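PDB 4K3F: probable TonB-dependent receptor from Pseudomonas aeruginosa, which probably serves as a lipid-anchored periplasmic methionine-binding protein of the NlpA family, delivering the amino acid to a membrane transporter. Local coordinates for residues D53-F56 against F57-Q60; Q60-L63 against D64-K68; V142-P145 against K146-I150. All blocks are in the same frame, centred on the assembly; numbering follows the deposited sequence. Where two conformers were deposited one is given.

Contact 1: D53-F56 against F57-Q60. With MSE (selenomethionine), chain B.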
loop_
_atom_site.group_PDB
_atom_site.type_symbol
_atom_site.label_atom_id
_atom_site.label_comp_id
_atom_site.label_asym_id
_atom_site.label_seq_id
_atom_site.Cartn_x
_atom_site.Cartn_y
_atom_site.Cartn_z
ATOM N N ASP A 53 3.189 13.331 -14.464
ATOM C CA ASP A 53 2.595 14.378 -13.660
ATOM C C ASP A 53 2.275 13.981 -12.177
ATOM O O ASP A 53 2.365 14.808 -11.282
ATOM C CB ASP A 53 1.299 14.828 -14.264
ATOM C CG ASP A 53 1.443 15.485 -15.656
ATOM O OD1 ASP A 53 2.382 16.279 -15.898
ATOM O OD2 ASP A 53 0.578 15.189 -16.494
ATOM N N ALA A 54 1.937 12.737 -11.955
ATOM C CA ALA A 54 1.434 12.257 -10.676
ATOM C C ALA A 54 1.592 10.749 -10.557
ATOM O O ALA A 54 1.967 10.062 -11.507
ATOM C CB ALA A 54 -0.043 12.614 -10.561
ATOM N N ASN A 55 1.364 10.234 -9.365
ATOM C CA ASN A 55 1.327 8.800 -9.158
ATOM C C ASN A 55 0.254 8.403 -8.143
ATOM O O ASN A 55 -0.249 9.225 -7.362
ATOM C CB ASN A 55 2.720 8.200 -8.829
ATOM C CG ASN A 55 3.292 8.677 -7.501
ATOM O OD1 ASN A 55 2.651 8.580 -6.447
ATOM N ND2 ASN A 55 4.504 9.135 -7.533
ATOM N N PHE A 56 -0.025 7.111 -8.132
ATOM C CA PHE A 56 -1.068 6.536 -7.272
ATOM C C PHE A 56 -0.668 5.123 -6.933
ATOM O O PHE A 56 -0.886 4.208 -7.701
ATOM C CB PHE A 56 -2.429 6.633 -7.964
ATOM C CG PHE A 56 -3.574 6.058 -7.168
ATOM C CD1 PHE A 56 -3.705 6.310 -5.812
ATOM C CD2 PHE A 56 -4.543 5.296 -7.777
ATOM C CE1 PHE A 56 -4.782 5.775 -5.085
ATOM C CE2 PHE A 56 -5.619 4.772 -7.049
ATOM C CZ PHE A 56 -5.745 5.020 -5.718
ATOM N N PHE A 57 -0.065 4.979 -5.750
ATOM C CA PHE A 57 0.522 3.685 -5.320
ATOM C C PHE A 57 0.897 3.600 -3.858
ATOM O O PHE A 57 1.125 2.521 -3.404
ATOM C CB PHE A 57 1.754 3.259 -6.135
ATOM C CG PHE A 57 3.044 3.906 -5.683
ATOM C CD1 PHE A 57 3.327 5.206 -6.001
ATOM C CD2 PHE A 57 3.942 3.198 -4.900
ATOM C CE1 PHE A 57 4.538 5.812 -5.578
ATOM C CE2 PHE A 57 5.120 3.784 -4.486
ATOM C CZ PHE A 57 5.408 5.083 -4.817
ATOM N N GLN A 58 1.008 4.708 -3.142
ATOM C CA GLN A 58 1.653 4.699 -1.791
ATOM C C GLN A 58 0.738 5.327 -0.765
ATOM O O GLN A 58 -0.268 5.974 -1.123
ATOM C CB GLN A 58 2.984 5.455 -1.832
ATOM C CG GLN A 58 2.802 6.979 -1.877
ATOM C CD GLN A 58 4.025 7.657 -2.442
ATOM O OE1 GLN A 58 5.140 7.514 -1.929
ATOM N NE2 GLN A 58 3.848 8.305 -3.563
ATOM N N HIS A 59 1.081 5.129 0.505
ATOM C CA HIS A 59 0.416 5.815 1.592
ATOM C C HIS A 59 1.303 6.970 2.070
ATOM O O HIS A 59 2.427 7.155 1.628
ATOM C CB HIS A 59 0.030 4.863 2.736
ATOM C CG HIS A 59 1.121 3.896 3.171
ATOM N ND1 HIS A 59 2.331 4.321 3.710
ATOM C CD2 HIS A 59 1.183 2.547 3.152
ATOM C CE1 HIS A 59 3.073 3.265 4.016
ATOM N NE2 HIS A 59 2.385 2.172 3.702
ATOM N N GLN A 60 0.758 7.802 2.930
ATOM C CA GLN A 60 1.459 9.024 3.356
ATOM C C GLN A 60 2.705 8.734 4.154
ATOM O O GLN A 60 3.729 9.385 3.935
ATOM C CB GLN A 60 0.512 9.994 4.093
ATOM C CG GLN A 60 1.121 11.372 4.349
ATOM C CD GLN A 60 0.911 12.372 3.253
ATOM O OE1 GLN A 60 -0.213 12.540 2.735
ATOM N NE2 GLN A 60 1.982 13.115 2.933
HETATM N N MSE B 300 -0.735 -0.286 -1.718
HETATM C CA MSE B 300 0.314 -0.438 -0.668
HETATM C C MSE B 300 -0.415 -0.558 0.666
HETATM O O MSE B 300 -1.363 0.193 0.914
HETATM O OXT MSE B 300 -0.047 -1.393 1.501
HETATM C CB MSE B 300 1.288 0.751 -0.653
HETATM C CG MSE B 300 2.375 0.596 0.383
HETATM SE SE MSE B 300 3.472 2.223 0.470
HETATM C CE MSE B 300 4.322 2.128 -1.213
HETATM O O HOH W 1 0.891 7.547 -4.629
#
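N55 meets the F57 ring at its rim: the amide CG lies in the ring plane and OD1 stands 3.5 Å from CE1, with the amide plane turned 71° from the ring. One face of F57 is taken by CB of the next residue, Q58, 3.7 Å above the ring centre. H59 offers a face to the selenomethionine, whose SE sits 3.4 Å above the imidazole plane, displaced toward the rim; the CE methyl lies against Q58 CB (3.6 Å) and comes obliquely to the CD2-CE2 side of the F57 ring. With CG of N55 wedged between its backbone N and carbonyl carbon (chi1 65°), the amide reaches forward along the chain, OD1 lying 3.1 Å from NE2 of Q58. Both amides are fixed by N44 of helix 42-48, whose OD1 accepts from ND2 of N55 and NE2 of Q58. A water donates to N55 OD1 (2.7 Å) and accepts from F57 N (3.0 Å), serving a backbone N-H where the strand turns its corner. H59 is anchored at both nitrogens, ND1 capping Y62 N at the start of helix 60-70 and NE2 bonded to N112. The stretch is a kinked strand end of a periplasmic-binding-protein lobe, with F57, Q58 and H59 lining the ligand pocket around the selenoether.

Contact 2: Q60-L63 against D64-K68. With MSE (selenomethionine), chain B.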
loop_
_atom_site.group_PDB
_atom_site.type_symbol
_atom_site.label_atom_id
_atom_site.label_comp_id
_atom_site.label_asym_id
_atom_site.label_seq_id
_atom_site.Cartn_x
_atom_site.Cartn_y
_atom_site.Cartn_z
ATOM N N GLN A 60 0.758 7.802 2.930
ATOM C CA GLN A 60 1.459 9.024 3.356
ATOM C C GLN A 60 2.705 8.734 4.154
ATOM O O GLN A 60 3.729 9.385 3.935
ATOM C CB GLN A 60 0.512 9.994 4.093
ATOM C CG GLN A 60 1.121 11.372 4.349
ATOM C CD GLN A 60 0.911 12.372 3.253
ATOM O OE1 GLN A 60 -0.213 12.540 2.735
ATOM N NE2 GLN A 60 1.982 13.115 2.933
ATOM N N PRO A 61 2.660 7.762 5.094
ATOM C CA PRO A 61 3.926 7.485 5.763
ATOM C C PRO A 61 5.064 7.144 4.808
ATOM O O PRO A 61 6.175 7.633 4.966
ATOM C CB PRO A 61 3.583 6.353 6.705
ATOM C CG PRO A 61 2.116 6.571 7.007
ATOM C CD PRO A 61 1.511 7.092 5.745
ATOM N N TYR A 62 4.777 6.359 3.809
ATOM C CA TYR A 62 5.782 5.968 2.807
ATOM C C TYR A 62 6.301 7.199 2.044
ATOM O O TYR A 62 7.521 7.370 1.875
ATOM C CB TYR A 62 5.197 4.921 1.842
ATOM C CG TYR A 62 6.223 4.416 0.874
ATOM C CD1 TYR A 62 6.460 5.083 -0.309
ATOM C CD2 TYR A 62 7.022 3.285 1.170
ATOM C CE1 TYR A 62 7.406 4.645 -1.194
ATOM C CE2 TYR A 62 7.985 2.837 0.280
ATOM C CZ TYR A 62 8.177 3.516 -0.889
ATOM O OH TYR A 62 9.175 3.073 -1.759
ATOM N N LEU A 63 5.395 8.065 1.646
ATOM C CA LEU A 63 5.748 9.269 0.905
ATOM C C LEU A 63 6.678 10.119 1.742
ATOM O O LEU A 63 7.668 10.659 1.250
ATOM C CB LEU A 63 4.496 10.053 0.502
ATOM C CG LEU A 63 4.803 11.376 -0.150
ATOM C CD1 LEU A 63 5.583 11.237 -1.443
ATOM C CD2 LEU A 63 3.520 12.194 -0.333
ATOM N N ASP A 64 6.281 10.346 2.989
ATOM C CA ASP A 64 7.068 11.254 3.837
ATOM C C ASP A 64 8.517 10.734 4.007
ATOM O O ASP A 64 9.530 11.502 3.928
ATOM C CB ASP A 64 6.415 11.406 5.218
ATOM C CG ASP A 64 5.074 12.135 5.184
ATOM O OD1 ASP A 64 4.754 12.799 4.196
ATOM O OD2 ASP A 64 4.329 12.043 6.215
ATOM N N GLU A 65 8.636 9.423 4.264
ATOM C CA GLU A 65 9.927 8.781 4.381
ATOM C C GLU A 65 10.690 8.802 3.070
ATOM O O GLU A 65 11.910 9.035 3.054
ATOM C CB GLU A 65 9.737 7.346 4.872
ATOM C CG GLU A 65 11.012 6.533 4.982
ATOM C CD GLU A 65 12.088 7.127 5.876
ATOM O OE1 GLU A 65 11.787 7.930 6.794
ATOM O OE2 GLU A 65 13.250 6.714 5.694
ATOM N N PHE A 66 9.960 8.608 1.943
ATOM C CA PHE A 66 10.605 8.664 0.632
ATOM C C PHE A 66 11.174 10.069 0.369
ATOM O O PHE A 66 12.332 10.224 -0.026
ATOM C CB PHE A 66 9.628 8.164 -0.445
ATOM C CG PHE A 66 10.307 7.825 -1.753
ATOM C CD1 PHE A 66 10.684 8.820 -2.626
ATOM C CD2 PHE A 66 10.540 6.509 -2.086
ATOM C CE1 PHE A 66 11.318 8.500 -3.810
ATOM C CE2 PHE A 66 11.136 6.183 -3.284
ATOM C CZ PHE A 66 11.544 7.188 -4.126
ATOM N N ASN A 67 10.394 11.123 0.598
ATOM C CA ASN A 67 10.922 12.468 0.433
ATOM C C ASN A 67 12.108 12.765 1.332
ATOM O O ASN A 67 13.066 13.443 0.925
ATOM C CB ASN A 67 9.832 13.482 0.747
ATOM C CG ASN A 67 8.818 13.663 -0.394
ATOM O OD1 ASN A 67 9.125 13.603 -1.589
ATOM N ND2 ASN A 67 7.620 13.989 -0.011
ATOM N N LYS A 68 12.045 12.281 2.567
ATOM C CA LYS A 68 13.173 12.430 3.482
ATOM C C LYS A 68 14.424 11.731 2.914
ATOM O O LYS A 68 15.490 12.348 2.815
ATOM C CB LYS A 68 12.830 11.876 4.848
ATOM C CG LYS A 68 13.966 11.948 5.851
ATOM C CD LYS A 68 13.560 11.308 7.176
ATOM C CE LYS A 68 14.674 11.438 8.207
ATOM N NZ LYS A 68 15.872 10.660 7.812
HETATM N N MSE B 300 -0.735 -0.286 -1.718
HETATM C CA MSE B 300 0.314 -0.438 -0.668
HETATM C C MSE B 300 -0.415 -0.558 0.666
HETATM O O MSE B 300 -1.363 0.193 0.914
HETATM O OXT MSE B 300 -0.047 -1.393 1.501
HETATM C CB MSE B 300 1.288 0.751 -0.653
HETATM C CG MSE B 300 2.375 0.596 0.383
HETATM SE SE MSE B 300 3.472 2.223 0.470
HETATM C CE MSE B 300 4.322 2.128 -1.213
#
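Helix 60-70, whose first turn forms part of the selenomethionine pocket, carries this contact as a run of i to i+4 pairs, with Y62 and F66 on one flank and Q60 and D64 on another. Y62 lies against the ligand: the CE methyl is centred 3.6 Å above one face of its ring, and SE comes within 3.5 Å of Y62 CB. Y62 and F66 both place CG trans to the backbone nitrogen (chi1 -175° in Y62), which lays the two rings side by side, pointing the same way. Their planes are 34° apart, with F66 CD2 3.8 Å from Y62 CE1, while the tyrosine hydroxyl lies near the plane of the F66 ring at its edge. That hydroxyl is bonded to the carbonyl of Y40, which pins the far end of the ring beneath the ligand methyl. F66 in turn makes a cation-pi contact with K70. On another flank L63 crosses N67, its CD1 3.7 Å from ND2; the asparagine amide is held by T72 OG1 and L74 O, tying the helix to the loop that follows it. The backbone bonds from D64, E65, F66 and N67 to the carbonyls four residues earlier are those of a regular alpha-helix. The shortest runs from F66 N to Y62 O, at 2.7 Å. Q60 bends at chi2 to bring its amide round to D64, a residue exposed to solvent. NE2 of Q60 donates to OD1 of D64 at 3.1 Å in a nearly straight bond (173°); OD1 lies in the plane of the amide, but is met on the syn side well out of the carboxylate plane.

Contact 3: V142-P145 against K146-I150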
loop_
_atom_site.group_PDB
_atom_site.type_symbol
_atom_site.label_atom_id
_atom_site.label_comp_id
_atom_site.label_asym_id
_atom_site.label_seq_id
_atom_site.Cartn_x
_atom_site.Cartn_y
_atom_site.Cartn_z
ATOM N N VAL A 142 10.071 -6.119 22.594
ATOM C CA VAL A 142 10.312 -6.338 24.024
ATOM C C VAL A 142 9.881 -7.723 24.527
ATOM O O VAL A 142 10.226 -8.095 25.624
ATOM C CB VAL A 142 9.658 -5.251 24.904
ATOM C CG1 VAL A 142 10.256 -3.887 24.572
ATOM C CG2 VAL A 142 8.143 -5.236 24.799
ATOM N N ASP A 143 9.099 -8.450 23.744
ATOM C CA ASP A 143 8.631 -9.804 24.089
ATOM C C ASP A 143 8.563 -10.655 22.815
ATOM O O ASP A 143 7.904 -10.301 21.852
ATOM C CB ASP A 143 7.271 -9.724 24.739
ATOM C CG ASP A 143 6.859 -10.995 25.491
ATOM O OD1 ASP A 143 7.674 -11.787 25.982
ATOM O OD2 ASP A 143 5.651 -11.210 25.582
ATOM N N ASN A 144 9.247 -11.792 22.843
ATOM C CA ASN A 144 9.224 -12.723 21.737
ATOM C C ASN A 144 9.344 -14.152 22.271
ATOM O O ASN A 144 10.406 -14.836 22.111
ATOM C CB ASN A 144 10.365 -12.384 20.798
ATOM C CG ASN A 144 10.344 -13.205 19.511
ATOM O OD1 ASN A 144 9.411 -13.981 19.232
ATOM N ND2 ASN A 144 11.374 -13.013 18.709
ATOM N N PRO A 145 8.260 -14.627 22.916
ATOM C CA PRO A 145 8.338 -15.912 23.601
ATOM C C PRO A 145 8.565 -17.097 22.673
ATOM O O PRO A 145 9.231 -18.066 23.056
ATOM C CB PRO A 145 6.988 -16.040 24.320
ATOM C CG PRO A 145 6.117 -14.948 23.820
ATOM C CD PRO A 145 6.979 -13.933 23.118
ATOM N N LYS A 146 8.056 -17.026 21.435
ATOM C CA LYS A 146 8.271 -18.125 20.463
ATOM C C LYS A 146 9.589 -18.002 19.703
ATOM O O LYS A 146 9.893 -18.817 18.829
ATOM C CB LYS A 146 7.120 -18.203 19.451
ATOM C CG LYS A 146 5.811 -18.755 19.980
ATOM C CD LYS A 146 4.893 -19.168 18.810
ATOM C CE LYS A 146 3.677 -19.966 19.270
ATOM N NZ LYS A 146 2.600 -20.103 18.230
ATOM N N ASN A 147 10.384 -16.975 19.995
ATOM C CA ASN A 147 11.637 -16.761 19.278
ATOM C C ASN A 147 11.430 -16.737 17.760
ATOM O O ASN A 147 12.199 -17.309 16.972
ATOM C CB ASN A 147 12.706 -17.778 19.675
ATOM C CG ASN A 147 14.095 -17.297 19.321
ATOM O OD1 ASN A 147 14.423 -16.124 19.510
ATOM N ND2 ASN A 147 14.905 -18.181 18.794
ATOM N N ILE A 148 10.383 -16.024 17.373
ATOM C CA ILE A 148 10.125 -15.697 15.984
ATOM C C ILE A 148 11.366 -15.049 15.378
ATOM O O ILE A 148 12.024 -14.199 16.009
ATOM C CB ILE A 148 8.931 -14.733 15.868
ATOM C CG1 ILE A 148 7.681 -15.309 16.542
ATOM C CG2 ILE A 148 8.603 -14.421 14.420
ATOM C CD1 ILE A 148 7.106 -16.512 15.849
ATOM N N LYS A 149 11.688 -15.451 14.149
ATOM C CA LYS A 149 12.769 -14.831 13.422
ATOM C C LYS A 149 12.138 -13.866 12.429
ATOM O O LYS A 149 11.488 -14.318 11.452
ATOM C CB LYS A 149 13.592 -15.903 12.694
ATOM C CG LYS A 149 14.220 -16.963 13.595
ATOM C CD LYS A 149 14.663 -18.163 12.771
ATOM C CE LYS A 149 15.075 -19.371 13.607
ATOM N NZ LYS A 149 14.454 -20.622 13.101
ATOM N N ILE A 150 12.348 -12.577 12.646
ATOM C CA ILE A 150 11.776 -11.563 11.758
ATOM C C ILE A 150 12.711 -11.387 10.590
ATOM O O ILE A 150 13.868 -10.969 10.778
ATOM C CB ILE A 150 11.646 -10.202 12.471
ATOM C CG1 ILE A 150 10.687 -10.314 13.658
ATOM C CG2 ILE A 150 11.207 -9.105 11.498
ATOM C CD1 ILE A 150 9.242 -10.457 13.261
HETATM O O HOH W 2 6.867 -14.794 19.997
#
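N144 to N147 form a type I beta turn, closed by N147 N bonding to N144 O at 3.0 Å. P145 and K146 occupy its two corners, and N147 follows with positive phi, which swings the chain round toward strand 149-153. The side chain of N144 does most of the remaining work. Its CG stands opposite the backbone N (chi1 -174°), which carries the amide across the turn to the backbone of I148, where both ends of the amide are used. OD1 accepts from I148 N at 2.9 Å through a bent bond (139°), and ND2 donates to I148 O at 3.0 Å. The second bond is the straighter one, at 164°; it lies in the amide plane of N144 and meets a lone pair of the carbonyl. Gripped twice by one residue, the amide is fixed in its rotation. A water also donates to N144 OD1 (2.8 Å) and accepts from K146 N (2.9 Å), joining the side chain to the second corner. The buried I148 side chain packs against A102, V104 and V125. The extended K146 leads outward from the turn and is held at NZ by the carbonyls of D96 and L98. This is a type I beta turn at the surface of the lobe, with an asparagine side chain bonded to the backbone beyond it: it carries the chain from strand 141-143, which pairs with 127-128 through a classic bulge, to edge strand 149-153 of the five-stranded sheet.

Contacts 1 and 2 are consecutive: they share Q60, where strand 54-59 passes into helix 60-70, and both touch the selenomethionine. F57 CE2 packs 4.1 Å from Y62 CE1, so the aromatic groups of strand end and helix start form one wall of the pocket. Contact 1 is wholly buried and relies on amides, a water and rings; contact 2 is partly buried, with Y62 against the ligand, F66 beside it and a solvent-exposed D64. Contact 3 lies at the surface, its centre about 34 Å from that of contact 1, across the chain's centre. It joins the two-stranded sheet to the five-stranded one and relies on backbone and side-chain-to-backbone bonds, without ligand or aromatic packing.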